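Local coordinates for secreted protein (Streptomyces lividans TK24, PDB 5LXZ) that probably oxidises its substrates with a copper-radical centre, as expected of a galactose oxidase-like (AA5) enzyme with Kelch repeats, at residues N51-Q56 with R99-K104; L171-V176 with D219-R224. The protein carries 1 engineered substitution. One frame throughout, in Å; residues are numbered along the deposited sequence. Where two conformers were deposited one is given.

Contact 1. Residues N51-Q56 with R99-K104; sequences NSDDKQ and RYEKLK
Ser52 OG and the backbone N of Tyr100 are joined by one water, 2.6 Å from the hydroxyl and 2.8 Å from the amide, whose hydrogen the water accepts. The water bridges helix 49-54, which ends in a Schellman motif with Lys55 at positive phi, to strand 91-102, and it sits over the centre of one face of the Tyr100 ring. Serine suits this spot: its hydroxyl is anti to the backbone N (chi1 -180°), which sends it toward the strand and the water, while its small CB lies against the phenol end, 3.6 Å from Tyr100 OH. The phenol oxygen itself is bonded to Ser45 OG and the backbone N of Asn48, so the buried ring reaches across to the residues just before the helix.

On the solvent side two acids share a copper ion, a site separate from the one formed by Tyr248, Tyr460, His461 and His548. Asp53 OD1 and Glu101 OE1 are both ligands, which explains why two carboxylates can lie 3.6 Å apart through these oxygens. The metal probably offsets much of the repulsion between them. Their planes are only 2° apart, and the bend of the Glu101 chain at chi2 (68°) turns its carboxylate back toward the helix. Arg99, whose firmer partner is Asp219, adds a long charge interaction with this site: its NH1 stands 3.7 Å from Glu101 OE1, and that oxygen lies well out of the guanidinium plane.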
# COMPACT_ATOMS: atom_id res chain seq x y z
N ASN A 51 16.55 -13.44 7.95
CA ASN A 51 15.85 -14.13 6.89
C ASN A 51 16.26 -13.63 5.53
O ASN A 51 16.33 -14.41 4.59
CB ASN A 51 14.35 -13.99 7.08
CG ASN A 51 13.80 -14.80 8.23
OD1 ASN A 51 14.50 -15.59 8.91
ND2 ASN A 51 12.52 -14.64 8.46
N SER A 52 16.55 -12.34 5.42
CA SER A 52 17.02 -11.79 4.15
C SER A 52 18.37 -12.44 3.75
O SER A 52 18.55 -12.89 2.62
CB SER A 52 17.18 -10.29 4.25
OG SER A 52 17.63 -9.73 3.02
N ASP A 53 19.27 -12.50 4.73
CA ASP A 53 20.60 -13.14 4.50
C ASP A 53 20.50 -14.60 4.13
O ASP A 53 21.24 -15.09 3.24
CB ASP A 53 21.46 -12.99 5.75
CG ASP A 53 21.85 -11.57 6.02
OD1 ASP A 53 21.73 -10.76 5.08
OD2 ASP A 53 22.24 -11.24 7.17
N ASP A 54 19.57 -15.31 4.77
CA ASP A 54 19.41 -16.74 4.56
C ASP A 54 18.49 -17.08 3.40
O ASP A 54 18.28 -18.24 3.12
CB ASP A 54 18.85 -17.38 5.82
CG ASP A 54 19.88 -17.47 6.94
OD1 ASP A 54 21.10 -17.25 6.68
OD2 ASP A 54 19.43 -17.73 8.05
N LYS A 55 17.90 -16.07 2.76
CA LYS A 55 16.92 -16.29 1.71
C LYS A 55 15.78 -17.14 2.22
O LYS A 55 15.32 -18.03 1.54
CB LYS A 55 17.59 -16.86 0.43
CG LYS A 55 18.76 -16.01 -0.06
CD LYS A 55 19.41 -16.56 -1.34
CE LYS A 55 20.51 -15.61 -1.80
NZ LYS A 55 21.03 -15.99 -3.14
N GLN A 56 15.33 -16.82 3.44
CA GLN A 56 14.20 -17.47 4.06
C GLN A 56 12.94 -16.62 3.80
O GLN A 56 12.83 -15.52 4.33
CB GLN A 56 14.46 -17.59 5.57
CG GLN A 56 13.28 -18.13 6.36
CD GLN A 56 12.86 -19.49 5.86
OE1 GLN A 56 13.70 -20.37 5.63
NE2 GLN A 56 11.55 -19.69 5.68
N ARG A 99 17.66 -6.89 -0.66
CA ARG A 99 18.49 -6.36 0.40
C ARG A 99 17.80 -5.24 1.13
O ARG A 99 17.09 -4.43 0.52
CB ARG A 99 19.81 -5.81 -0.17
CG ARG A 99 20.86 -5.41 0.86
CD ARG A 99 22.18 -5.04 0.18
NE ARG A 99 23.22 -4.63 1.14
CZ ARG A 99 23.92 -5.47 1.92
NH1 ARG A 99 23.71 -6.77 1.89
NH2 ARG A 99 24.84 -4.98 2.75
N TYR A 100 18.03 -5.20 2.44
CA TYR A 100 17.65 -4.09 3.26
C TYR A 100 18.51 -4.10 4.50
O TYR A 100 17.97 -3.79 5.57
CB TYR A 100 16.15 -4.08 3.60
CG TYR A 100 15.57 -5.41 4.06
CD1 TYR A 100 15.13 -6.36 3.14
CD2 TYR A 100 15.47 -5.71 5.41
CE1 TYR A 100 14.61 -7.56 3.56
CE2 TYR A 100 14.96 -6.93 5.85
CZ TYR A 100 14.49 -7.83 4.93
OH TYR A 100 13.95 -9.04 5.37
N GLU A 101 19.85 -4.17 4.33
CA GLU A 101 20.74 -4.26 5.43
C GLU A 101 20.69 -2.98 6.20
O GLU A 101 20.67 -1.92 5.60
CB GLU A 101 22.17 -4.42 4.89
CG GLU A 101 23.16 -4.98 5.89
CD GLU A 101 22.91 -6.44 6.25
OE1 GLU A 101 22.44 -7.21 5.38
OE2 GLU A 101 23.17 -6.83 7.41
N LYS A 102 20.67 -3.11 7.51
CA LYS A 102 20.75 -1.97 8.41
C LYS A 102 22.15 -1.37 8.21
O LYS A 102 23.15 -2.09 8.06
CB LYS A 102 20.52 -2.47 9.84
CG LYS A 102 20.33 -1.38 10.87
CD LYS A 102 20.19 -2.01 12.25
CE LYS A 102 19.86 -0.96 13.28
NZ LYS A 102 19.76 -1.58 14.63
N LEU A 103 22.23 -0.06 8.11
CA LEU A 103 23.53 0.58 7.85
C LEU A 103 24.24 0.94 9.12
O LEU A 103 23.62 1.49 10.03
CB LEU A 103 23.38 1.81 6.98
CG LEU A 103 22.89 1.52 5.58
CD1 LEU A 103 22.54 2.81 4.88
CD2 LEU A 103 23.91 0.70 4.79
N LYS A 104 25.54 0.64 9.15
CA LYS A 104 26.39 0.93 10.29
C LYS A 104 26.77 2.40 10.26
O LYS A 104 27.10 2.95 9.21
CB LYS A 104 27.68 0.08 10.26
CG LYS A 104 27.46 -1.42 10.33
O HOH W 1 18.76 -7.52 3.92

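Contact 2. Residues L171-V176 with D219-R224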
# COMPACT_ATOMS: atom_id res chain seq x y z
N LEU A 171 28.46 5.50 -11.29
CA LEU A 171 27.74 5.51 -10.01
C LEU A 171 28.59 4.89 -8.95
O LEU A 171 29.11 3.77 -9.14
CB LEU A 171 26.41 4.76 -10.14
CG LEU A 171 25.40 5.25 -11.17
CD1 LEU A 171 24.17 4.36 -11.22
CD2 LEU A 171 24.98 6.69 -10.95
N GLY A 172 28.76 5.59 -7.85
CA GLY A 172 29.49 5.10 -6.70
C GLY A 172 28.71 5.37 -5.43
O GLY A 172 28.42 6.52 -5.13
N ARG A 173 28.40 4.33 -4.68
CA ARG A 173 27.70 4.47 -3.41
C ARG A 173 28.63 4.63 -2.25
O ARG A 173 29.62 3.91 -2.14
CB ARG A 173 26.78 3.28 -3.18
CG ARG A 173 25.80 3.12 -4.31
CD ARG A 173 24.64 2.20 -4.03
NE ARG A 173 25.01 1.06 -3.20
CZ ARG A 173 24.15 0.28 -2.55
NH1 ARG A 173 22.81 0.46 -2.65
NH2 ARG A 173 24.63 -0.72 -1.83
N ILE A 174 28.29 5.53 -1.33
CA ILE A 174 29.07 5.77 -0.13
C ILE A 174 28.17 6.17 1.04
O ILE A 174 27.25 7.00 0.89
CB ILE A 174 30.16 6.80 -0.42
CG1 ILE A 174 31.16 6.89 0.72
CG2 ILE A 174 29.59 8.18 -0.75
CD1 ILE A 174 31.99 5.62 0.86
N TYR A 175 28.44 5.63 2.22
CA TYR A 175 27.74 6.02 3.41
C TYR A 175 28.16 7.45 3.78
O TYR A 175 29.36 7.77 3.82
CB TYR A 175 28.00 5.03 4.57
CG TYR A 175 27.39 5.46 5.86
CD1 TYR A 175 26.00 5.30 6.09
CD2 TYR A 175 28.14 6.06 6.86
CE1 TYR A 175 25.41 5.71 7.26
CE2 TYR A 175 27.55 6.48 8.05
CZ TYR A 175 26.19 6.31 8.25
OH TYR A 175 25.60 6.73 9.38
N VAL A 176 27.17 8.28 4.08
CA VAL A 176 27.37 9.60 4.59
C VAL A 176 26.60 9.80 5.88
O VAL A 176 25.61 9.14 6.13
CB VAL A 176 27.04 10.71 3.56
CG1 VAL A 176 27.88 10.52 2.32
CG2 VAL A 176 25.56 10.73 3.24
N ASP A 219 19.82 -0.09 3.45
CA ASP A 219 20.31 -0.22 2.05
C ASP A 219 19.28 -1.11 1.35
O ASP A 219 19.44 -2.32 1.27
CB ASP A 219 21.72 -0.84 2.03
CG ASP A 219 22.28 -1.05 0.62
OD1 ASP A 219 21.70 -0.52 -0.36
OD2 ASP A 219 23.31 -1.78 0.50
N PHE A 220 18.36 -0.47 0.67
CA PHE A 220 17.15 -1.11 0.28
C PHE A 220 17.04 -1.18 -1.27
O PHE A 220 16.99 -0.13 -1.89
CB PHE A 220 16.09 -0.24 0.93
CG PHE A 220 14.69 -0.71 0.70
CD1 PHE A 220 14.41 -2.03 0.60
CD2 PHE A 220 13.65 0.21 0.65
CE1 PHE A 220 13.11 -2.47 0.42
CE2 PHE A 220 12.35 -0.21 0.44
CZ PHE A 220 12.08 -1.55 0.33
N GLN A 221 16.99 -2.39 -1.87
CA GLN A 221 17.19 -2.58 -3.31
C GLN A 221 16.08 -3.45 -3.88
O GLN A 221 15.75 -4.45 -3.25
CB GLN A 221 18.48 -3.33 -3.53
CG GLN A 221 19.74 -2.56 -3.06
CD GLN A 221 21.02 -3.40 -3.14
OE1 GLN A 221 21.00 -4.59 -3.32
NE2 GLN A 221 22.14 -2.74 -2.99
N GLY A 222 15.58 -3.08 -5.05
CA GLY A 222 14.44 -3.78 -5.68
C GLY A 222 14.84 -4.92 -6.58
O GLY A 222 16.00 -5.02 -7.02
N ILE A 223 13.84 -5.74 -6.94
CA ILE A 223 13.99 -6.80 -7.91
C ILE A 223 12.89 -6.72 -8.98
O ILE A 223 11.93 -5.96 -8.81
CB ILE A 223 13.95 -8.17 -7.22
CG1 ILE A 223 12.55 -8.45 -6.63
CG2 ILE A 223 15.07 -8.27 -6.17
CD1 ILE A 223 12.44 -9.80 -5.95
N ARG A 224 13.09 -7.43 -10.09
CA ARG A 224 12.19 -7.39 -11.24
C ARG A 224 11.13 -8.48 -11.22
O ARG A 224 10.23 -8.45 -12.06
CB ARG A 224 12.98 -7.52 -12.53
CG ARG A 224 13.99 -6.42 -12.73
CD ARG A 224 14.80 -6.55 -14.04
NE ARG A 224 15.68 -5.38 -14.07
CZ ARG A 224 16.84 -5.24 -13.40
NH1 ARG A 224 17.36 -6.23 -12.65
NH2 ARG A 224 17.51 -4.09 -13.46
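Arg173 meets Asp219 end-on, its two terminal nitrogens each taking one carboxylate oxygen in a bidentate salt bridge. Arg173 NH1 lies 2.7 Å from Asp219 OD1, and Arg173 NH2 2.9 Å from Asp219 OD2. Both oxygens are approached on their syn side, but the fit is not flat: the guanidinium and carboxylate planes are 54° apart, and both N-H...O bonds are well short of straight. Arginine suits the place because its long chain, bent at chi3 (-36°), spans the gap between two strands that share no backbone bonds here. Asp219 is short and buried, with OD2 also paired to Arg99 NE, so its charge is probably well balanced between two arginines.

Next to this tight pair the contact is looser. Gln221 NE2 comes up obliquely to the guanidinium, 3.3 Å from Arg173 NH1; both are donors, so no bond forms. That nitrogen of Arg173 finds a further acceptor in the carbonyl of Ile268. Asp219 and Gln221 are both buried, whereas Arg173 stays partly exposed, so the solvent side of the contact is the arginine's. The arrangement is an ion pair between sheets, its acid buried and its arginine partly exposed, fastening strand 164-177 of the GlxA beta barrel domain to strand 218-222, which belongs to the sheet containing 91-102.

Read from the N terminus, contact 1 comes first: the chain passes from helix 49-54 through several strands and returns along 91-102, closing a loop of 42 residues. Further along the chain, strand 164-177 opens contact 2, which closes a second loop of the same length, running through helix 200-205 to strand 218-222. The two loops are in series, neither enclosing nor crossing the other. They meet where 91-102 and 218-222 pair as antiparallel neighbours: contact 1 ties this sheet to helix 49-54, and contact 2 ties it to the barrel strand 164-177. The centres of the two contacts are about 13 Å apart.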